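Local coordinates for protein putative streptothricin acetyltransferase (Bacillus anthracis, PDB 3PP9) that binds acetyl coenzyme A and, as a GNAT-family enzyme, probably transfers its acetyl group to streptothricin-type antibiotics, at residues I88-L93 and I103-V108; R9-N14 and Q76-A81. One frame throughout, in Å; residues are numbered along the deposited sequence.

How the contacts relate
Strand 7-10 comes first in the chain and forms one edge of the seven-stranded mixed sheet. Contact 2 (9-14 with 76-81) closes a long loop of 61 residues that includes the separate two-stranded antiparallel sheet of 25-36 and 43-56. The chain then turns directly from strand 76-83 into strand 86-95, and contact 1 (88-93 with 103-108) closes a short hairpin. The two loops follow in series, neither enclosing the other. Strands 76-83 and 86-95 are neighbours, their backbones probably hydrogen-bonded between Ala81 and both Ile88 and Gly89, so the two contacts belong to one sheet, covering its run from the N-terminal edge strand to the strand at the acetyl coenzyme A pocket.

Contact 1: I88-L93 and I103-V108; sequences IGFIVL and IEDITV. With ACO (acetyl coenzyme *a), chain D.
Phe90 and Thr107 form a hydrogen-bonded antiparallel pair, joined by Phe90 N to Thr107 O (2.9 Å) and by Thr107 N to Phe90 O. Their side chains run alongside each other, and Thr107 CB sits over one face of the phenyl ring in a CH-pi contact. Phe90 CG lies between its backbone N and carbonyl carbon (chi1 61°), the rotamer that brings the ring against Thr107 and Asp105. At the ring edge, CE2 meets Asp105 OD2 at 3.8 Å, the carboxylate turned 60° to the ring. The other oxygen, Asp105 OD1, receives the hydroxyl of Thr107 OG1 (2.8 Å) on its syn lone pair, which ties the two side chains together beside the ring. On the opposite face of the sheet, Ile91 CG1 lies against Ile106 CB and Ile103 CG2, while Leu93 CD2 runs beside Ile103 CG1 at 3.7 Å. At the beta bulge Val92 divides its bonds, N to Asp105 O and O from Glu104 N (2.8 Å). Further out, helices 117-131 and 146-154 cover the isoleucine face. Along its other edge, strand 105-108 holds the cofactor: Ile106 N reaches the acetyl oxygen O at 3.1 Å, Ile106 O accepts from N4P (2.8 Å), and Val108 N donates to O9P at 2.9 Å. Such strand-like pairing of the pantetheine arm, with a bulge beside the acetyl group, is typical of the GNAT acetyl coenzyme A site.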
loop_
_atom_site.group_PDB
_atom_site.type_symbol
_atom_site.label_atom_id
_atom_site.label_comp_id
_atom_site.label_asym_id
_atom_site.label_seq_id
_atom_site.Cartn_x
_atom_site.Cartn_y
_atom_site.Cartn_z
ATOM N N ILE A 88 -10.153 25.838 9.167
ATOM C CA ILE A 88 -11.019 25.528 8.015
ATOM C C ILE A 88 -10.494 24.386 7.134
ATOM O O ILE A 88 -11.096 24.048 6.110
ATOM C CB ILE A 88 -11.276 26.770 7.144
ATOM C CG1 ILE A 88 -9.985 27.243 6.452
ATOM C CG2 ILE A 88 -11.937 27.865 7.989
ATOM C CD1 ILE A 88 -10.202 28.309 5.350
ATOM N N GLY A 89 -9.352 23.821 7.505
ATOM C CA GLY A 89 -8.792 22.720 6.727
ATOM C C GLY A 89 -7.520 22.203 7.369
ATOM O O GLY A 89 -7.001 22.830 8.281
ATOM N N PHE A 90 -7.054 21.042 6.930
ATOM C CA PHE A 90 -5.853 20.465 7.495
ATOM C C PHE A 90 -5.289 19.402 6.555
ATOM O O PHE A 90 -5.954 18.957 5.617
ATOM C CB PHE A 90 -6.131 19.870 8.888
ATOM C CG PHE A 90 -7.137 18.767 8.884
ATOM C CD1 PHE A 90 -8.476 19.028 9.104
ATOM C CD2 PHE A 90 -6.758 17.471 8.631
ATOM C CE1 PHE A 90 -9.412 17.999 9.085
ATOM C CE2 PHE A 90 -7.695 16.435 8.614
ATOM C CZ PHE A 90 -9.021 16.710 8.821
ATOM N N ILE A 91 -4.021 19.068 6.765
ATOM C CA ILE A 91 -3.363 18.026 6.009
ATOM C C ILE A 91 -2.564 17.170 7.003
ATOM O O ILE A 91 -1.907 17.709 7.912
ATOM C CB ILE A 91 -2.500 18.569 4.832
ATOM C CG1 ILE A 91 -2.052 17.435 3.925
ATOM C CG2 ILE A 91 -1.334 19.412 5.359
ATOM C CD1 ILE A 91 -1.469 17.931 2.594
ATOM N N VAL A 92 -2.684 15.843 6.845
ATOM C CA VAL A 92 -2.051 14.847 7.708
ATOM C C VAL A 92 -0.971 14.146 6.884
ATOM O O VAL A 92 -1.249 13.565 5.836
ATOM C CB VAL A 92 -3.083 13.815 8.204
ATOM C CG1 VAL A 92 -2.458 12.858 9.219
ATOM C CG2 VAL A 92 -4.322 14.508 8.852
ATOM N N LEU A 93 0.262 14.180 7.373
ATOM C CA LEU A 93 1.386 13.617 6.652
ATOM C C LEU A 93 2.250 12.661 7.466
ATOM O O LEU A 93 2.380 12.820 8.676
ATOM C CB LEU A 93 2.320 14.794 6.305
ATOM C CG LEU A 93 1.709 15.898 5.454
ATOM C CD1 LEU A 93 2.595 17.123 5.417
ATOM C CD2 LEU A 93 1.428 15.405 4.062
ATOM N N ILE A 103 0.391 11.561 2.131
ATOM C CA ILE A 103 -0.755 12.310 2.623
ATOM C C ILE A 103 -1.818 11.322 3.077
ATOM O O ILE A 103 -2.449 10.654 2.265
ATOM C CB ILE A 103 -1.356 13.222 1.547
ATOM C CG1 ILE A 103 -0.318 14.194 0.987
ATOM C CG2 ILE A 103 -2.589 13.948 2.146
ATOM C CD1 ILE A 103 -0.832 15.042 -0.196
ATOM N N GLU A 104 -2.011 11.241 4.385
ATOM C CA GLU A 104 -3.005 10.365 4.967
ATOM C C GLU A 104 -4.399 10.940 4.791
ATOM O O GLU A 104 -5.367 10.178 4.651
ATOM C CB GLU A 104 -2.743 10.196 6.451
ATOM C CG GLU A 104 -1.475 9.429 6.773
ATOM C CD GLU A 104 -1.578 7.943 6.529
ATOM O OE1 GLU A 104 -2.674 7.428 6.234
ATOM O OE2 GLU A 104 -0.543 7.273 6.646
ATOM N N ASP A 105 -4.497 12.278 4.818
ATOM C CA ASP A 105 -5.768 12.977 4.676
ATOM C C ASP A 105 -5.531 14.444 4.429
ATOM O O ASP A 105 -4.639 15.041 5.049
ATOM C CB ASP A 105 -6.577 12.816 5.992
ATOM C CG ASP A 105 -7.965 13.495 5.994
ATOM O OD1 ASP A 105 -8.285 14.340 5.142
ATOM O OD2 ASP A 105 -8.759 13.179 6.949
ATOM N N ILE A 106 -6.250 14.988 3.461
ATOM C CA ILE A 106 -6.250 16.424 3.229
ATOM C C ILE A 106 -7.730 16.773 3.175
ATOM O O ILE A 106 -8.503 16.137 2.455
ATOM C CB ILE A 106 -5.461 16.926 2.015
ATOM C CG1 ILE A 106 -5.599 18.463 1.902
ATOM C CG2 ILE A 106 -5.944 16.248 0.696
ATOM C CD1 ILE A 106 -4.819 19.100 0.758
ATOM N N THR A 107 -8.130 17.745 3.985
ATOM C CA THR A 107 -9.517 18.171 4.009
ATOM C C THR A 107 -9.643 19.669 4.141
ATOM O O THR A 107 -8.965 20.287 4.950
ATOM C CB THR A 107 -10.282 17.572 5.199
ATOM O OG1 THR A 107 -10.404 16.149 5.039
ATOM C CG2 THR A 107 -11.702 18.152 5.304
ATOM N N VAL A 108 -10.511 20.244 3.312
ATOM C CA VAL A 108 -10.870 21.645 3.414
ATOM C C VAL A 108 -12.388 21.620 3.712
ATOM O O VAL A 108 -13.163 20.897 3.050
ATOM C CB VAL A 108 -10.532 22.453 2.146
ATOM C CG1 VAL A 108 -11.176 23.852 2.191
ATOM C CG2 VAL A 108 -9.018 22.561 1.989
HETATM N N1A ACO D . -12.992 19.643 -9.708
HETATM C C2A ACO D . -12.038 20.081 -10.551
HETATM N N3A ACO D . -10.961 20.770 -10.144
HETATM C C4A ACO D . -10.798 21.053 -8.826
HETATM C C5A ACO D . -11.813 20.620 -7.863
HETATM C C6A ACO D . -12.963 19.884 -8.381
HETATM N N6A ACO D . -13.915 19.467 -7.524
HETATM N N7A ACO D . -11.425 21.034 -6.651
HETATM C C8A ACO D . -10.253 21.689 -6.815
HETATM N N9A ACO D . -9.880 21.690 -8.109
HETATM C C1B ACO D . -8.704 22.348 -8.701
HETATM C C2B ACO D . -8.964 23.855 -8.651
HETATM O O2B ACO D . -9.730 24.377 -9.746
HETATM C C3B ACO D . -7.576 24.434 -8.596
HETATM O O3B ACO D . -7.078 24.566 -9.920
HETATM P P3B ACO D . -6.229 25.839 -10.411
HETATM O O7A ACO D . -4.980 25.816 -9.554
HETATM O O8A ACO D . -7.155 26.997 -10.143
HETATM O O9A ACO D . -6.002 25.509 -11.872
HETATM C C4B ACO D . -6.778 23.379 -7.854
HETATM O O4B ACO D . -7.494 22.141 -7.981
HETATM C C5B ACO D . -6.598 23.753 -6.388
HETATM O O5B ACO D . -7.874 23.687 -5.747
HETATM P P1A ACO D . -8.083 24.277 -4.271
HETATM O O1A ACO D . -9.141 25.356 -4.310
HETATM O O2A ACO D . -6.722 24.598 -3.728
HETATM O O3A ACO D . -8.674 22.958 -3.544
HETATM P P2A ACO D . -9.592 22.913 -2.240
HETATM O O4A ACO D . -11.000 22.851 -2.756
HETATM O O5A ACO D . -9.226 23.966 -1.230
HETATM O O6A ACO D . -9.175 21.504 -1.566
HETATM C CBP ACO D . -9.689 19.160 -1.427
HETATM C CCP ACO D . -9.174 20.293 -2.305
HETATM C CDP ACO D . -9.552 17.850 -2.190
HETATM C CEP ACO D . -8.870 19.105 -0.140
HETATM C CAP ACO D . -11.159 19.405 -1.067
HETATM O OAP ACO D . -11.978 19.233 -2.255
HETATM C C9P ACO D . -11.700 18.466 -0.026
HETATM O O9P ACO D . -11.484 18.637 1.148
HETATM N N8P ACO D . -12.448 17.428 -0.422
HETATM C C7P ACO D . -13.073 16.489 0.513
HETATM C C6P ACO D . -12.088 15.613 1.242
HETATM C C5P ACO D . -11.271 14.854 0.235
HETATM O O5P ACO D . -11.777 14.362 -0.756
HETATM N N4P ACO D . -9.984 14.749 0.477
HETATM C C3P ACO D . -9.053 14.041 -0.383
HETATM C C2P ACO D . -9.192 12.557 -0.049
HETATM S S1P ACO D . -7.775 11.619 -0.583
HETATM C C ACO D . -6.638 11.956 0.621
HETATM O O ACO D . -6.910 12.712 1.530
HETATM C CH3 ACO D . -5.293 11.321 0.536
#

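Contact 2: R9-N14 and Q76-A81; sequences RELETN and QIIYIA
The Arg9 guanidinium has Ile80 CD1 over one face, with NH1 3.8 Å from that methyl. The two side chains lie side by side: Arg9 CG is placed between its backbone N and carbonyl carbon (chi1 63°), and the chain then extends from CG to NE and brings the guanidinium end over Ile80 CD1. In the guanidinium plane, NH1 donates to Glu10 O at 3.0 Å. NH1 also forms a salt bridge with Asp15 OD2. Glu12 OE2 lies well out of that plane, attracted by charge alone. The Tyr79 ring carries Ile77 CG1 above one face, offset toward the rim, while the backbone carbon Arg9 C approaches its edge, 3.6 Å from CD1.

Between the two segments the backbones pair antiparallel. Arg9 N donates to Ile80 O, and Ile80 N returns a bond to Arg9 O at 2.9 Å. One step on, Leu11 N reaches Ile78 O (2.9 Å), beyond the last strand residue, Glu10. Leu11 CB packs alongside Ile78 CB, and its CD1 meets Ile80 CG2 at 3.8 Å, where the two side chains cross at about a right angle. On the face shared with Tyr79, the extended Glu10 chain crosses Ile77 nearly perpendicularly, its CD 3.5 Å from Ile77 CD1.

The pairing adds strand 7-10 as the edge of the GNAT sheet, beside strand 76-83. Its chemistry is divided: leucine and isoleucine side chains bury apolar surface, whereas the Arg9 guanidinium finds polar partners in Glu10 O, Asp15 and, by charge alone, Glu12. With NH1 engaged by Glu10 O and Asp15, the guanidinium is probably held flat against Ile80 CD1.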
loop_
_atom_site.group_PDB
_atom_site.type_symbol
_atom_site.label_atom_id
_atom_site.label_comp_id
_atom_site.label_asym_id
_atom_site.label_seq_id
_atom_site.Cartn_x
_atom_site.Cartn_y
_atom_site.Cartn_z
ATOM N N ARG A 9 -0.138 26.521 9.575
ATOM C CA ARG A 9 0.915 26.244 10.562
ATOM C C ARG A 9 0.754 24.866 11.176
ATOM O O ARG A 9 -0.284 24.255 11.078
ATOM C CB ARG A 9 0.987 27.264 11.702
ATOM C CG ARG A 9 -0.243 27.359 12.611
ATOM C CD ARG A 9 0.130 28.055 13.942
ATOM N NE ARG A 9 -1.035 28.226 14.790
ATOM C CZ ARG A 9 -1.574 27.270 15.546
ATOM N NH1 ARG A 9 -1.114 26.032 15.522
ATOM N NH2 ARG A 9 -2.648 27.542 16.288
ATOM N N GLU A 10 1.816 24.391 11.807
ATOM C CA GLU A 10 1.828 23.088 12.448
ATOM C C GLU A 10 0.848 23.030 13.622
ATOM O O GLU A 10 0.755 23.981 14.447
ATOM C CB GLU A 10 3.251 22.752 12.924
ATOM C CG GLU A 10 3.412 21.393 13.582
ATOM C CD GLU A 10 4.876 21.115 13.973
ATOM O OE1 GLU A 10 5.746 21.944 13.677
ATOM O OE2 GLU A 10 5.141 20.042 14.547
ATOM N N LEU A 11 0.141 21.913 13.698
ATOM C CA LEU A 11 -0.822 21.653 14.770
ATOM C C LEU A 11 -0.088 21.610 16.116
ATOM O O LEU A 11 1.011 21.055 16.221
ATOM C CB LEU A 11 -1.503 20.301 14.545
ATOM C CG LEU A 11 -2.578 19.904 15.561
ATOM C CD1 LEU A 11 -3.770 20.774 15.388
ATOM C CD2 LEU A 11 -2.952 18.451 15.346
ATOM N N GLU A 12 -0.734 22.166 17.146
ATOM C CA GLU A 12 -0.206 22.222 18.520
ATOM C C GLU A 12 -1.188 21.547 19.456
ATOM O O GLU A 12 -2.381 21.498 19.188
ATOM C CB GLU A 12 -0.039 23.698 18.948
ATOM C CG GLU A 12 0.964 24.484 18.098
ATOM C CD GLU A 12 0.954 26.002 18.336
ATOM O OE1 GLU A 12 0.234 26.504 19.240
ATOM O OE2 GLU A 12 1.677 26.692 17.582
ATOM N N THR A 13 -0.678 21.041 20.567
ATOM C CA THR A 13 -1.511 20.401 21.563
ATOM C C THR A 13 -2.666 21.319 21.969
ATOM O O THR A 13 -3.814 20.893 22.064
ATOM C CB THR A 13 -0.676 20.066 22.798
ATOM O OG1 THR A 13 0.370 19.150 22.440
ATOM C CG2 THR A 13 -1.560 19.454 23.862
ATOM N N ASN A 14 -2.354 22.595 22.161
ATOM C CA ASN A 14 -3.338 23.581 22.570
ATOM C C ASN A 14 -4.465 23.819 21.528
ATOM O O ASN A 14 -5.470 24.444 21.843
ATOM C CB ASN A 14 -2.629 24.882 23.042
ATOM C CG ASN A 14 -1.772 24.690 24.338
ATOM O OD1 ASN A 14 -0.919 25.540 24.667
ATOM N ND2 ASN A 14 -1.983 23.583 25.051
ATOM N N GLN A 76 6.079 12.494 11.209
ATOM C CA GLN A 76 4.682 12.706 10.845
ATOM C C GLN A 76 4.276 14.056 11.426
ATOM O O GLN A 76 4.886 14.541 12.380
ATOM C CB GLN A 76 3.773 11.512 11.189
ATOM C CG GLN A 76 3.451 11.253 12.618
ATOM C CD GLN A 76 2.572 10.000 12.778
ATOM O OE1 GLN A 76 2.529 9.131 11.898
ATOM N NE2 GLN A 76 1.873 9.908 13.900
ATOM N N ILE A 77 3.278 14.685 10.818
ATOM C CA ILE A 77 2.857 16.000 11.231
ATOM C C ILE A 77 1.505 16.340 10.655
ATOM O O ILE A 77 1.067 15.712 9.701
ATOM C CB ILE A 77 3.890 17.044 10.657
ATOM C CG1 ILE A 77 3.754 18.441 11.247
ATOM C CG2 ILE A 77 3.806 17.131 9.131
ATOM C CD1 ILE A 77 5.007 19.337 10.904
ATOM N N ILE A 78 0.842 17.303 11.291
ATOM C CA ILE A 78 -0.414 17.867 10.786
ATOM C C ILE A 78 -0.253 19.382 10.640
ATOM O O ILE A 78 0.322 20.048 11.527
ATOM C CB ILE A 78 -1.634 17.561 11.680
ATOM C CG1 ILE A 78 -1.954 16.079 11.566
ATOM C CG2 ILE A 78 -2.841 18.397 11.260
ATOM C CD1 ILE A 78 -3.079 15.571 12.488
ATOM N N TYR A 79 -0.669 19.906 9.492
ATOM C CA TYR A 79 -0.699 21.351 9.305
ATOM C C TYR A 79 -2.159 21.736 9.236
ATOM O O TYR A 79 -2.956 21.033 8.619
ATOM C CB TYR A 79 0.008 21.826 8.051
ATOM C CG TYR A 79 1.497 21.689 8.107
ATOM C CD1 TYR A 79 2.269 22.649 8.735
ATOM C CD2 TYR A 79 2.138 20.628 7.504
ATOM C CE1 TYR A 79 3.652 22.531 8.801
ATOM C CE2 TYR A 79 3.514 20.520 7.539
ATOM C CZ TYR A 79 4.260 21.468 8.183
ATOM O OH TYR A 79 5.646 21.353 8.218
ATOM N N ILE A 80 -2.507 22.836 9.888
ATOM C CA ILE A 80 -3.867 23.359 9.865
ATOM C C ILE A 80 -3.934 24.677 9.106
ATOM O O ILE A 80 -2.979 25.450 9.082
ATOM C CB ILE A 80 -4.471 23.574 11.301
ATOM C CG1 ILE A 80 -3.558 24.442 12.195
ATOM C CG2 ILE A 80 -4.727 22.223 11.959
ATOM C CD1 ILE A 80 -4.122 24.784 13.605
ATOM N N ALA A 81 -5.076 24.919 8.471
ATOM C CA ALA A 81 -5.349 26.145 7.764
ATOM C C ALA A 81 -6.287 26.981 8.637
ATOM O O ALA A 81 -7.395 26.543 8.975
ATOM C CB ALA A 81 -6.030 25.841 6.425
#